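PDB 4HTE: nicking enzyme from Staphylococcus aureus, which probably nicks plasmid DNA at oriT as the relaxase of conjugative transfer, this chain being its largely helical C-terminal domain. Local coordinates for residues T40-Y45 with I141-I146; E89-I94 with I115-L120; D109-F114 with K137-K142. One frame throughout, in Å; residues are numbered along the deposited sequence.

Interaction 1. Residues T40-Y45 with I141-I146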
ATOM      1  N   THR A  40      -6.334   0.222  18.834  1.00 51.14           N
ATOM      2  CA  THR A  40      -5.071   0.881  18.535  1.00 47.68           C
ATOM      3  C   THR A  40      -5.344   1.882  17.425  1.00 54.11           C
ATOM      4  O   THR A  40      -6.115   1.588  16.513  1.00 63.77           O
ATOM      5  CB  THR A  40      -4.009  -0.129  18.056  1.00 50.63           C
ATOM      6  OG1 THR A  40      -3.716  -1.064  19.102  1.00 51.24           O
ATOM      7  CG2 THR A  40      -2.726   0.576  17.653  1.00 53.53           C
ATOM      8  N   PRO A  41      -4.730   3.074  17.497  1.00 53.31           N
ATOM      9  CA  PRO A  41      -4.979   4.076  16.457  1.00 56.98           C
ATOM     10  C   PRO A  41      -4.995   3.475  15.050  1.00 57.95           C
ATOM     11  O   PRO A  41      -5.920   3.743  14.283  1.00 55.98           O
ATOM     12  CB  PRO A  41      -3.806   5.038  16.627  1.00 56.04           C
ATOM     13  CG  PRO A  41      -3.516   4.987  18.085  1.00 55.56           C
ATOM     14  CD  PRO A  41      -3.788   3.568  18.516  1.00 56.23           C
ATOM     15  N   ILE A  42      -3.988   2.672  14.727  1.00 56.69           N
ATOM     16  CA  ILE A  42      -3.920   2.001  13.433  1.00 50.39           C
ATOM     17  C   ILE A  42      -5.026   0.961  13.271  1.00 50.96           C
ATOM     18  O   ILE A  42      -5.674   0.902  12.228  1.00 54.35           O
ATOM     19  CB  ILE A  42      -2.543   1.331  13.220  1.00 49.55           C
ATOM     20  CG1 ILE A  42      -1.644   2.223  12.359  1.00 49.20           C
ATOM     21  CG2 ILE A  42      -2.693  -0.040  12.576  1.00 50.38           C
ATOM     22  CD1 ILE A  42      -2.079   2.341  10.919  1.00 45.31           C
ATOM     23  N   ASN A  43      -5.244   0.139  14.292  1.00 50.51           N
ATOM     24  CA  ASN A  43      -6.296  -0.872  14.229  1.00 50.81           C
ATOM     25  C   ASN A  43      -7.660  -0.235  14.010  1.00 49.83           C
ATOM     26  O   ASN A  43      -8.537  -0.822  13.377  1.00 53.76           O
ATOM     27  CB  ASN A  43      -6.318  -1.728  15.497  1.00 54.89           C
ATOM     28  CG  ASN A  43      -5.095  -2.615  15.624  1.00 54.89           C
ATOM     29  OD1 ASN A  43      -3.965  -2.168  15.436  1.00 56.89           O
ATOM     30  ND2 ASN A  43      -5.320  -3.886  15.932  1.00 54.30           N
HETATM   31  N   MSE A  44      -7.835   0.971  14.538  1.00 49.45           N
HETATM   32  CA  MSE A  44      -9.058   1.725  14.321  1.00 51.67           C
HETATM   33  C   MSE A  44      -9.086   2.227  12.885  1.00 55.41           C
HETATM   34  O   MSE A  44     -10.113   2.159  12.210  1.00 57.39           O
HETATM   35  CB  MSE A  44      -9.131   2.902  15.290  1.00 49.72           C
HETATM   36  CG  MSE A  44      -9.392   2.510  16.735  1.00 51.27           C
HETATM   37 SE   MSE A  44     -11.105   1.607  16.977  0.56 62.76          SE
HETATM   38  CE  MSE A  44     -10.544  -0.246  16.732  1.00 49.18           C
ATOM     39  N   TYR A  45      -7.947   2.731  12.428  1.00 47.53           N
ATOM     40  CA  TYR A  45      -7.797   3.168  11.048  1.00 48.70           C
ATOM     41  C   TYR A  45      -8.129   2.032  10.086  1.00 49.26           C
ATOM     42  O   TYR A  45      -8.695   2.261   9.021  1.00 48.02           O
ATOM     43  CB  TYR A  45      -6.369   3.663  10.810  1.00 47.80           C
ATOM     44  CG  TYR A  45      -6.087   4.103   9.392  1.00 47.31           C
ATOM     45  CD1 TYR A  45      -6.476   5.355   8.943  1.00 49.82           C
ATOM     46  CD2 TYR A  45      -5.419   3.270   8.507  1.00 47.27           C
ATOM     47  CE1 TYR A  45      -6.217   5.762   7.650  1.00 53.03           C
ATOM     48  CE2 TYR A  45      -5.152   3.669   7.215  1.00 48.47           C
ATOM     49  CZ  TYR A  45      -5.552   4.917   6.791  1.00 51.98           C
ATOM     50  OH  TYR A  45      -5.294   5.323   5.501  1.00 52.00           O
ATOM     51  N   ILE A 141       3.519   5.780   6.864  1.00 55.96           N
ATOM     52  CA  ILE A 141       3.866   4.575   6.117  1.00 50.08           C
ATOM     53  C   ILE A 141       2.901   3.435   6.433  1.00 49.30           C
ATOM     54  O   ILE A 141       2.403   2.767   5.529  1.00 51.91           O
ATOM     55  CB  ILE A 141       5.310   4.123   6.417  1.00 46.91           C
ATOM     56  CG1 ILE A 141       6.307   5.140   5.859  1.00 55.12           C
ATOM     57  CG2 ILE A 141       5.581   2.759   5.807  1.00 46.73           C
ATOM     58  CD1 ILE A 141       7.749   4.858   6.229  1.00 59.25           C
ATOM     59  N   LYS A 142       2.644   3.213   7.718  1.00 45.41           N
ATOM     60  CA  LYS A 142       1.722   2.163   8.136  1.00 44.85           C
ATOM     61  C   LYS A 142       0.349   2.341   7.495  1.00 47.93           C
ATOM     62  O   LYS A 142      -0.196   1.405   6.914  1.00 49.15           O
ATOM     63  CB  LYS A 142       1.572   2.141   9.659  1.00 49.88           C
ATOM     64  CG  LYS A 142       2.395   1.071  10.364  1.00 52.34           C
ATOM     65  CD  LYS A 142       1.909   0.871  11.795  1.00 54.77           C
ATOM     66  CE  LYS A 142       2.752  -0.140  12.561  1.00 53.68           C
ATOM     67  NZ  LYS A 142       4.079   0.404  12.962  1.00 51.65           N
ATOM     68  N   GLU A 143      -0.204   3.546   7.603  1.00 51.57           N
ATOM     69  CA  GLU A 143      -1.556   3.825   7.120  1.00 52.84           C
ATOM     70  C   GLU A 143      -1.720   3.557   5.626  1.00 50.36           C
ATOM     71  O   GLU A 143      -2.687   2.925   5.204  1.00 51.03           O
ATOM     72  CB  GLU A 143      -1.945   5.271   7.433  1.00 56.30           C
ATOM     73  CG  GLU A 143      -2.281   5.516   8.897  1.00 61.23           C
ATOM     74  CD  GLU A 143      -2.775   6.929   9.160  1.00 63.55           C
ATOM     75  OE1 GLU A 143      -2.491   7.824   8.335  1.00 61.33           O
ATOM     76  OE2 GLU A 143      -3.449   7.143  10.191  1.00 63.82           O
ATOM     77  N   ALA A 144      -0.778   4.046   4.827  1.00 48.68           N
ATOM     78  CA  ALA A 144      -0.828   3.847   3.383  1.00 49.59           C
ATOM     79  C   ALA A 144      -0.848   2.363   3.048  1.00 53.78           C
ATOM     80  O   ALA A 144      -1.687   1.905   2.275  1.00 58.01           O
ATOM     81  CB  ALA A 144       0.361   4.508   2.722  1.00 47.06           C
ATOM     82  N   GLN A 145       0.091   1.621   3.626  1.00 51.69           N
ATOM     83  CA  GLN A 145       0.170   0.180   3.423  1.00 50.87           C
ATOM     84  C   GLN A 145      -1.190  -0.471   3.619  1.00 51.82           C
ATOM     85  O   GLN A 145      -1.669  -1.200   2.751  1.00 55.31           O
ATOM     86  CB  GLN A 145       1.175  -0.435   4.396  1.00 53.39           C
ATOM     87  CG  GLN A 145       2.410  -1.018   3.739  1.00 57.09           C
ATOM     88  CD  GLN A 145       3.688  -0.679   4.488  1.00 61.87           C
ATOM     89  OE1 GLN A 145       4.730  -0.443   3.877  1.00 65.50           O
ATOM     90  NE2 GLN A 145       3.617  -0.662   5.817  1.00 58.40           N
ATOM     91  N   ILE A 146      -1.814  -0.202   4.760  1.00 49.97           N
ATOM     92  CA  ILE A 146      -3.080  -0.835   5.103  1.00 50.91           C
ATOM     93  C   ILE A 146      -4.157  -0.504   4.076  1.00 49.82           C
ATOM     94  O   ILE A 146      -4.881  -1.389   3.622  1.00 50.60           O
ATOM     95  CB  ILE A 146      -3.560  -0.411   6.500  1.00 48.90           C
ATOM     96  CG1 ILE A 146      -2.537  -0.836   7.554  1.00 44.56           C
ATOM     97  CG2 ILE A 146      -4.919  -1.022   6.810  1.00 43.07           C
ATOM     98  CD1 ILE A 146      -2.973  -0.573   8.967  1.00 45.89           C
TER
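Y45 and I42, one turn apart on helix 41-58, reach across to E143 of helix 130-152 and divide its side chain between them. The phenol ring of Y45 lies flat against E143: CG of the glutamate stands over the centre of one face, 3.8 Å from the ring centroid, in a CH-pi contact. Farther out, the extended glutamate chain runs on over the same ring, so that the carboxylate stacks on it with CD 3.9 Å from Y45 CE1 and the two planes only 16° apart. Y45 reaches this position because its CG is anti to the backbone N (chi1 178°), which directs the ring across to the other helix. Y45 OH is hydrogen-bonded to OG of S147, one turn after E143, and OE2 of E143 forms a salt bridge with NZ of K139, one turn before it, which probably steadies the stacked carboxylate.

I42 supplies the apolar half. Its CD1 rests 3.8 Å from E143 CG and 3.6 Å from I146 CD1, and the CG2 branch also touches that isoleucine methyl. On the solvent side, I42 CG1 meets the aliphatic CD of K142 at 3.8 Å, the two chains crossing at about a right angle, while the lysine ammonium turns off to a salt bridge with E138. Over these turns the axes of 41-45 and 141-146 run in the same general direction, 25° apart with a closest approach of 10.4 Å, the near-parallel side-by-side packing, here between helices far apart in sequence, of an all-alpha fold.

Interaction 2. Residues E89-I94 with I115-L120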
ATOM      1  N   GLU A  89      -8.210  11.549  21.832  1.00 89.23           N
ATOM      2  CA  GLU A  89      -7.939  12.955  21.563  1.00 92.63           C
ATOM      3  C   GLU A  89      -7.666  13.706  22.863  1.00 92.57           C
ATOM      4  O   GLU A  89      -6.757  14.533  22.931  1.00 95.08           O
ATOM      5  CB  GLU A  89      -9.118  13.587  20.821  1.00 94.42           C
ATOM      6  CG  GLU A  89      -8.722  14.668  19.825  1.00 96.03           C
ATOM      7  CD  GLU A  89      -9.793  14.917  18.777  1.00 97.71           C
ATOM      8  OE1 GLU A  89     -10.964  14.556  19.022  1.00 97.88           O
ATOM      9  OE2 GLU A  89      -9.460  15.466  17.705  1.00 97.96           O
ATOM     10  N   LYS A  90      -8.452  13.408  23.892  1.00 87.33           N
ATOM     11  CA  LYS A  90      -8.267  14.029  25.199  1.00 85.24           C
ATOM     12  C   LYS A  90      -6.905  13.664  25.777  1.00 85.44           C
ATOM     13  O   LYS A  90      -6.161  14.532  26.230  1.00 84.90           O
ATOM     14  CB  LYS A  90      -9.372  13.594  26.164  1.00 83.71           C
ATOM     15  CG  LYS A  90     -10.753  14.105  25.802  1.00 85.36           C
ATOM     16  CD  LYS A  90     -11.799  13.607  26.783  1.00 86.13           C
ATOM     17  CE  LYS A  90     -13.169  14.152  26.431  1.00 88.09           C
ATOM     18  NZ  LYS A  90     -14.213  13.677  27.370  1.00 89.07           N
ATOM     19  N   GLN A  91      -6.579  12.375  25.750  1.00 83.33           N
ATOM     20  CA  GLN A  91      -5.327  11.890  26.314  1.00 81.52           C
ATOM     21  C   GLN A  91      -4.117  12.500  25.612  1.00 79.39           C
ATOM     22  O   GLN A  91      -3.115  12.820  26.253  1.00 82.83           O
ATOM     23  CB  GLN A  91      -5.256  10.368  26.219  1.00 76.16           C
ATOM     24  CG  GLN A  91      -4.015   9.780  26.858  1.00 75.36           C
ATOM     25  CD  GLN A  91      -3.995   8.272  26.788  1.00 73.06           C
ATOM     26  OE1 GLN A  91      -4.888   7.653  26.210  1.00 71.98           O
ATOM     27  NE2 GLN A  91      -2.974   7.670  27.376  1.00 72.45           N
ATOM     28  N   ALA A  92      -4.215  12.654  24.296  1.00 75.67           N
ATOM     29  CA  ALA A  92      -3.124  13.214  23.507  1.00 77.88           C
ATOM     30  C   ALA A  92      -2.915  14.688  23.836  1.00 80.54           C
ATOM     31  O   ALA A  92      -1.790  15.126  24.081  1.00 80.57           O
ATOM     32  CB  ALA A  92      -3.399  13.032  22.019  1.00 79.01           C
ATOM     33  N   GLY A  93      -4.005  15.448  23.845  1.00 82.28           N
ATOM     34  CA  GLY A  93      -3.941  16.863  24.164  1.00 85.12           C
ATOM     35  C   GLY A  93      -3.219  17.097  25.475  1.00 85.45           C
ATOM     36  O   GLY A  93      -2.278  17.887  25.543  1.00 88.15           O
ATOM     37  N   ILE A  94      -3.661  16.401  26.519  1.00 83.87           N
ATOM     38  CA  ILE A  94      -3.031  16.502  27.829  1.00 83.29           C
ATOM     39  C   ILE A  94      -1.562  16.121  27.718  1.00 80.53           C
ATOM     40  O   ILE A  94      -0.684  16.844  28.187  1.00 81.37           O
ATOM     41  CB  ILE A  94      -3.695  15.566  28.864  1.00 79.59           C
ATOM     42  CG1 ILE A  94      -5.181  15.898  29.033  1.00 77.00           C
ATOM     43  CG2 ILE A  94      -2.980  15.673  30.207  1.00 79.83           C
ATOM     44  CD1 ILE A  94      -5.934  14.913  29.910  1.00 78.93           C
ATOM     45  N   ILE A 115       1.099   9.490  18.009  1.00 68.16           N
ATOM     46  CA  ILE A 115       2.344   9.703  18.734  1.00 66.35           C
ATOM     47  C   ILE A 115       2.155   9.442  20.223  1.00 64.92           C
ATOM     48  O   ILE A 115       2.946   8.736  20.844  1.00 65.27           O
ATOM     49  CB  ILE A 115       2.865  11.136  18.537  1.00 67.79           C
ATOM     50  CG1 ILE A 115       3.130  11.396  17.051  1.00 67.55           C
ATOM     51  CG2 ILE A 115       4.126  11.359  19.358  1.00 70.36           C
ATOM     52  CD1 ILE A 115       3.796  12.717  16.755  1.00 70.77           C
ATOM     53  N   THR A 116       1.100  10.018  20.784  1.00 63.54           N
ATOM     54  CA  THR A 116       0.788   9.850  22.196  1.00 63.99           C
ATOM     55  C   THR A 116       0.747   8.374  22.569  1.00 65.28           C
ATOM     56  O   THR A 116       1.367   7.953  23.543  1.00 67.04           O
ATOM     57  CB  THR A 116      -0.575  10.478  22.543  1.00 66.53           C
ATOM     58  OG1 THR A 116      -0.485  11.905  22.447  1.00 72.87           O
ATOM     59  CG2 THR A 116      -1.007  10.094  23.956  1.00 62.93           C
ATOM     60  N   ARG A 117       0.016   7.596  21.781  1.00 62.13           N
ATOM     61  CA  ARG A 117      -0.207   6.188  22.077  1.00 59.07           C
ATOM     62  C   ARG A 117       1.053   5.346  21.912  1.00 59.09           C
ATOM     63  O   ARG A 117       1.247   4.359  22.620  1.00 56.82           O
ATOM     64  CB  ARG A 117      -1.309   5.647  21.172  1.00 61.00           C
ATOM     65  CG  ARG A 117      -2.668   6.266  21.442  1.00 64.23           C
ATOM     66  CD  ARG A 117      -3.225   5.804  22.776  1.00 62.19           C
ATOM     67  NE  ARG A 117      -3.448   4.363  22.788  1.00 62.93           N
ATOM     68  CZ  ARG A 117      -3.884   3.675  23.837  1.00 65.58           C
ATOM     69  NH1 ARG A 117      -4.146   4.286  24.985  1.00 60.93           N
ATOM     70  NH2 ARG A 117      -4.057   2.365  23.737  1.00 71.88           N
ATOM     71  N   THR A 118       1.907   5.738  20.975  1.00 61.81           N
ATOM     72  CA  THR A 118       3.123   4.986  20.702  1.00 63.63           C
ATOM     73  C   THR A 118       4.144   5.194  21.816  1.00 68.20           C
ATOM     74  O   THR A 118       4.824   4.255  22.225  1.00 69.47           O
ATOM     75  CB  THR A 118       3.746   5.397  19.357  1.00 64.60           C
ATOM     76  OG1 THR A 118       2.834   6.241  18.644  1.00 64.88           O
ATOM     77  CG2 THR A 118       4.054   4.169  18.511  1.00 67.22           C
ATOM     78  N   ILE A 119       4.240   6.426  22.308  1.00 70.06           N
ATOM     79  CA  ILE A 119       5.182   6.750  23.375  1.00 70.45           C
ATOM     80  C   ILE A 119       4.871   5.977  24.653  1.00 69.94           C
ATOM     81  O   ILE A 119       5.781   5.585  25.384  1.00 75.03           O
ATOM     82  CB  ILE A 119       5.163   8.251  23.709  1.00 71.21           C
ATOM     83  CG1 ILE A 119       5.664   9.077  22.522  1.00 70.23           C
ATOM     84  CG2 ILE A 119       6.017   8.527  24.937  1.00 73.52           C
ATOM     85  CD1 ILE A 119       7.170   9.234  22.462  1.00 69.72           C
ATOM     86  N   LEU A 120       3.588   5.762  24.922  1.00 61.90           N
ATOM     87  CA  LEU A 120       3.170   5.145  26.176  1.00 63.40           C
ATOM     88  C   LEU A 120       3.428   3.642  26.224  1.00 70.00           C
ATOM     89  O   LEU A 120       3.869   3.119  27.250  1.00 74.00           O
ATOM     90  CB  LEU A 120       1.687   5.408  26.435  1.00 62.77           C
ATOM     91  CG  LEU A 120       1.245   6.870  26.463  1.00 68.16           C
ATOM     92  CD1 LEU A 120       0.061   7.048  27.393  1.00 68.19           C
ATOM     93  CD2 LEU A 120       2.384   7.793  26.867  1.00 72.61           C
TER
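T116 meets A92, the closest backbone pair between 115-120 and 89-94, with CA atoms 5.3 Å apart. The methyl side chain of A92 allows this approach, and both branches of the threonine bear on it. T116 CB packs against A92 CB at 3.8 Å. The CG2 methyl, placed anti to the threonine backbone N, lies 3.8 Å from A92 CA and continues to the aliphatic part of Q91, whose CG is 4.2 Å away. The hydroxyl also faces A92, but its hydrogen bond is made within its own helix, to the carbonyl O of K112 one turn earlier. F95 and F96 of helix 64-99 add aromatic packing to the same threonine.

The two helices follow each other in the chain, and their segments 89-94 and 115-120 pass at 76°, the axes approaching to 9.5 Å. They thus form a steeply crossed pair within the middle helical domain of the nicking enzyme C-terminal region, joined by small residues at the crossing and by longer side chains beside it.

R117 comes next, its chain bent at chi2 and chi3 so that the guanidinium swings back towards helix 64-99. NH1 lies 3.7 Å from Q91 OE1, which sits at the edge of the guanidinium and near its plane, while the amide plane is turned 77° from it. This is a loose polar approach; R117 also packs on F88.

Further along, L120 projects to meet the extended Q91 from the opposite direction. The leucine CD1 methyl abuts the amide of Q91 on its NE2 side. That nitrogen is hydrogen-bonded to the backbone O of A16, which secures the buried amide, and L120 packs in addition on F95.

Interaction 3. Residues D109-F114 with K137-K142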
ATOM      1  N   ASP A 109      -4.479  16.433  15.169  1.00 83.62           N
ATOM      2  CA  ASP A 109      -5.108  15.632  16.211  1.00 83.73           C
ATOM      3  C   ASP A 109      -4.835  14.146  16.003  1.00 82.96           C
ATOM      4  O   ASP A 109      -4.423  13.451  16.930  1.00 84.04           O
ATOM      5  CB  ASP A 109      -6.612  15.897  16.244  1.00 86.72           C
ATOM      6  CG  ASP A 109      -6.939  17.324  16.640  1.00 91.98           C
ATOM      7  OD1 ASP A 109      -6.036  18.183  16.556  1.00 93.82           O
ATOM      8  OD2 ASP A 109      -8.095  17.588  17.031  1.00 94.83           O
ATOM      9  N   ASP A 110      -5.066  13.661  14.787  1.00 81.22           N
ATOM     10  CA  ASP A 110      -4.783  12.267  14.469  1.00 77.03           C
ATOM     11  C   ASP A 110      -3.318  11.943  14.725  1.00 73.14           C
ATOM     12  O   ASP A 110      -2.999  10.973  15.413  1.00 68.71           O
ATOM     13  CB  ASP A 110      -5.143  11.959  13.016  1.00 76.17           C
ATOM     14  CG  ASP A 110      -6.603  11.597  12.846  1.00 79.64           C
ATOM     15  OD1 ASP A 110      -7.202  11.076  13.811  1.00 77.22           O
ATOM     16  OD2 ASP A 110      -7.153  11.831  11.749  1.00 82.47           O
ATOM     17  N   GLU A 111      -2.431  12.761  14.171  1.00 71.65           N
ATOM     18  CA  GLU A 111      -1.000  12.568  14.360  1.00 70.40           C
ATOM     19  C   GLU A 111      -0.666  12.507  15.848  1.00 75.27           C
ATOM     20  O   GLU A 111      -0.002  11.578  16.302  1.00 77.13           O
ATOM     21  CB  GLU A 111      -0.216  13.688  13.677  1.00 69.16           C
ATOM     22  CG  GLU A 111      -0.239  13.612  12.158  1.00 72.14           C
ATOM     23  CD  GLU A 111       0.377  14.829  11.497  1.00 75.19           C
ATOM     24  OE1 GLU A 111       0.733  15.783  12.219  1.00 78.52           O
ATOM     25  OE2 GLU A 111       0.505  14.833  10.253  1.00 71.99           O
ATOM     26  N   LYS A 112      -1.140  13.492  16.604  1.00 77.59           N
ATOM     27  CA  LYS A 112      -0.914  13.531  18.044  1.00 76.59           C
ATOM     28  C   LYS A 112      -1.312  12.212  18.696  1.00 72.65           C
ATOM     29  O   LYS A 112      -0.509  11.585  19.384  1.00 70.72           O
ATOM     30  CB  LYS A 112      -1.705  14.675  18.678  1.00 73.77           C
ATOM     31  CG  LYS A 112      -1.118  16.052  18.436  1.00 71.66           C
ATOM     32  CD  LYS A 112      -2.043  17.133  18.967  1.00 81.19           C
ATOM     33  CE  LYS A 112      -1.430  18.515  18.831  1.00 86.47           C
ATOM     34  NZ  LYS A 112      -2.448  19.595  18.978  1.00 88.87           N
ATOM     35  N   ILE A 113      -2.555  11.800  18.476  1.00 69.16           N
ATOM     36  CA  ILE A 113      -3.066  10.559  19.041  1.00 66.18           C
ATOM     37  C   ILE A 113      -2.111   9.403  18.772  1.00 65.32           C
ATOM     38  O   ILE A 113      -1.770   8.645  19.679  1.00 64.91           O
ATOM     39  CB  ILE A 113      -4.441  10.210  18.456  1.00 63.41           C
ATOM     40  CG1 ILE A 113      -5.491  11.201  18.955  1.00 65.34           C
ATOM     41  CG2 ILE A 113      -4.835   8.795  18.843  1.00 58.03           C
ATOM     42  CD1 ILE A 113      -6.738  11.239  18.107  1.00 69.27           C
ATOM     43  N   PHE A 114      -1.687   9.270  17.519  1.00 64.98           N
ATOM     44  CA  PHE A 114      -0.764   8.209  17.137  1.00 65.65           C
ATOM     45  C   PHE A 114       0.518   8.296  17.955  1.00 69.51           C
ATOM     46  O   PHE A 114       0.967   7.305  18.530  1.00 72.79           O
ATOM     47  CB  PHE A 114      -0.437   8.292  15.645  1.00 64.82           C
ATOM     48  CG  PHE A 114       0.388   7.140  15.139  1.00 64.17           C
ATOM     49  CD1 PHE A 114      -0.205   5.921  14.847  1.00 62.46           C
ATOM     50  CD2 PHE A 114       1.754   7.275  14.949  1.00 64.26           C
ATOM     51  CE1 PHE A 114       0.548   4.859  14.380  1.00 58.62           C
ATOM     52  CE2 PHE A 114       2.513   6.214  14.481  1.00 62.23           C
ATOM     53  CZ  PHE A 114       1.907   5.006  14.197  1.00 59.31           C
ATOM     54  N   LYS A 137       6.366   9.762  10.620  1.00 66.43           N
ATOM     55  CA  LYS A 137       6.749   9.076   9.393  1.00 63.14           C
ATOM     56  C   LYS A 137       6.293   7.624   9.462  1.00 59.98           C
ATOM     57  O   LYS A 137       5.939   7.025   8.449  1.00 58.75           O
ATOM     58  CB  LYS A 137       8.267   9.145   9.211  1.00 64.37           C
ATOM     59  CG  LYS A 137       8.795   8.566   7.908  1.00 68.87           C
ATOM     60  CD  LYS A 137      10.315   8.455   7.946  1.00 72.93           C
ATOM     61  CE  LYS A 137      10.888   8.006   6.615  1.00 75.14           C
ATOM     62  NZ  LYS A 137      10.821   9.085   5.588  1.00 78.16           N
ATOM     63  N   GLU A 138       6.304   7.064  10.667  1.00 61.83           N
ATOM     64  CA  GLU A 138       5.907   5.678  10.871  1.00 61.39           C
ATOM     65  C   GLU A 138       4.423   5.488  10.567  1.00 58.64           C
ATOM     66  O   GLU A 138       4.046   4.550   9.867  1.00 58.27           O
ATOM     67  CB  GLU A 138       6.208   5.241  12.307  1.00 64.13           C
ATOM     68  CG  GLU A 138       5.979   3.763  12.578  1.00 65.20           C
ATOM     69  CD  GLU A 138       6.247   3.395  14.027  1.00 69.26           C
ATOM     70  OE1 GLU A 138       7.206   3.940  14.616  1.00 69.83           O
ATOM     71  OE2 GLU A 138       5.493   2.567  14.581  1.00 70.34           O
ATOM     72  N   LYS A 139       3.584   6.375  11.095  1.00 55.33           N
ATOM     73  CA  LYS A 139       2.144   6.282  10.865  1.00 54.37           C
ATOM     74  C   LYS A 139       1.834   6.478   9.388  1.00 55.32           C
ATOM     75  O   LYS A 139       1.034   5.747   8.807  1.00 53.64           O
ATOM     76  CB  LYS A 139       1.379   7.323  11.689  1.00 54.55           C
ATOM     77  CG  LYS A 139       0.862   8.505  10.872  1.00 59.08           C
ATOM     78  CD  LYS A 139      -0.068   9.396  11.675  1.00 61.88           C
ATOM     79  CE  LYS A 139      -1.423   8.741  11.869  1.00 63.72           C
ATOM     80  NZ  LYS A 139      -2.540   9.691  11.598  1.00 66.41           N
ATOM     81  N   ARG A 140       2.469   7.477   8.787  1.00 58.62           N
ATOM     82  CA  ARG A 140       2.248   7.784   7.382  1.00 57.73           C
ATOM     83  C   ARG A 140       2.491   6.550   6.517  1.00 56.66           C
ATOM     84  O   ARG A 140       1.758   6.296   5.562  1.00 56.42           O
ATOM     85  CB  ARG A 140       3.159   8.932   6.940  1.00 56.20           C
ATOM     86  N   ILE A 141       3.519   5.780   6.864  1.00 55.96           N
ATOM     87  CA  ILE A 141       3.866   4.575   6.117  1.00 50.08           C
ATOM     88  C   ILE A 141       2.901   3.435   6.433  1.00 49.30           C
ATOM     89  O   ILE A 141       2.403   2.767   5.529  1.00 51.91           O
ATOM     90  CB  ILE A 141       5.310   4.123   6.417  1.00 46.91           C
ATOM     91  CG1 ILE A 141       6.307   5.140   5.859  1.00 55.12           C
ATOM     92  CG2 ILE A 141       5.581   2.759   5.807  1.00 46.73           C
ATOM     93  CD1 ILE A 141       7.749   4.858   6.229  1.00 59.25           C
ATOM     94  N   LYS A 142       2.644   3.213   7.718  1.00 45.41           N
ATOM     95  CA  LYS A 142       1.722   2.163   8.136  1.00 44.85           C
ATOM     96  C   LYS A 142       0.349   2.341   7.495  1.00 47.93           C
ATOM     97  O   LYS A 142      -0.196   1.405   6.914  1.00 49.15           O
ATOM     98  CB  LYS A 142       1.572   2.141   9.659  1.00 49.88           C
ATOM     99  CG  LYS A 142       2.395   1.071  10.364  1.00 52.34           C
ATOM    100  CD  LYS A 142       1.909   0.871  11.795  1.00 54.77           C
ATOM    101  CE  LYS A 142       2.752  -0.140  12.561  1.00 53.68           C
ATOM    102  NZ  LYS A 142       4.079   0.404  12.962  1.00 51.65           N
TER
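The F114 ring lies with one face on K139, whose CB overlies it in a CH-pi contact of doubtful fine geometry. The carboxylate of E138 approaches the far end of the ring obliquely, with OE2 4.4 Å from F114 CZ. A salt bridge with NZ of K142, one turn on, occupies that oxygen.

The side chains of F114 and K139 run antiparallel, each reaching back along the other towards the opposite helix. With chi1 at -174° the ring swings away from the F114 amide and out over helix 130-152, while the lysine chain runs back beneath it until CE is 3.9 Å from F114 CB. Bends at chi3 and chi4 leave K139 NZ 3.7 Å from D110 CB, and K139 CD is 4.2 Å from E111 CG. The ammonium forms its salt bridge with E143; the D110 carboxylate is farther off and probably contributes a weaker attraction.

Helices 109-122 and 130-152 cross here at 105°. Helix 41-58 packs beside the junction, placing P41 and I42 against F114, while I113 turns to N85 and F88 of helix 64-99.

Overall arrangement
From the N terminus, the start of helix 41-58 is the first partner to appear, and interaction 1 closes the longest loop when the chain returns to it at 141-146. Interaction 2, between helices 64-99 and 109-122, falls wholly within that loop. Interaction 3 joins helices 109-122 and 130-152; its segments alternate with those of interaction 2, so the two cross, and it ends on the same part of helix 130-152 as interaction 1. Helix 109-122 therefore serves both interactions 2 and 3. P41 connects all three sites, packing on I113, F114 and R117. Together the contacts tie the start of helix 41-58 and parts of helices 64-99, 109-122 and 130-152 into one helical cluster.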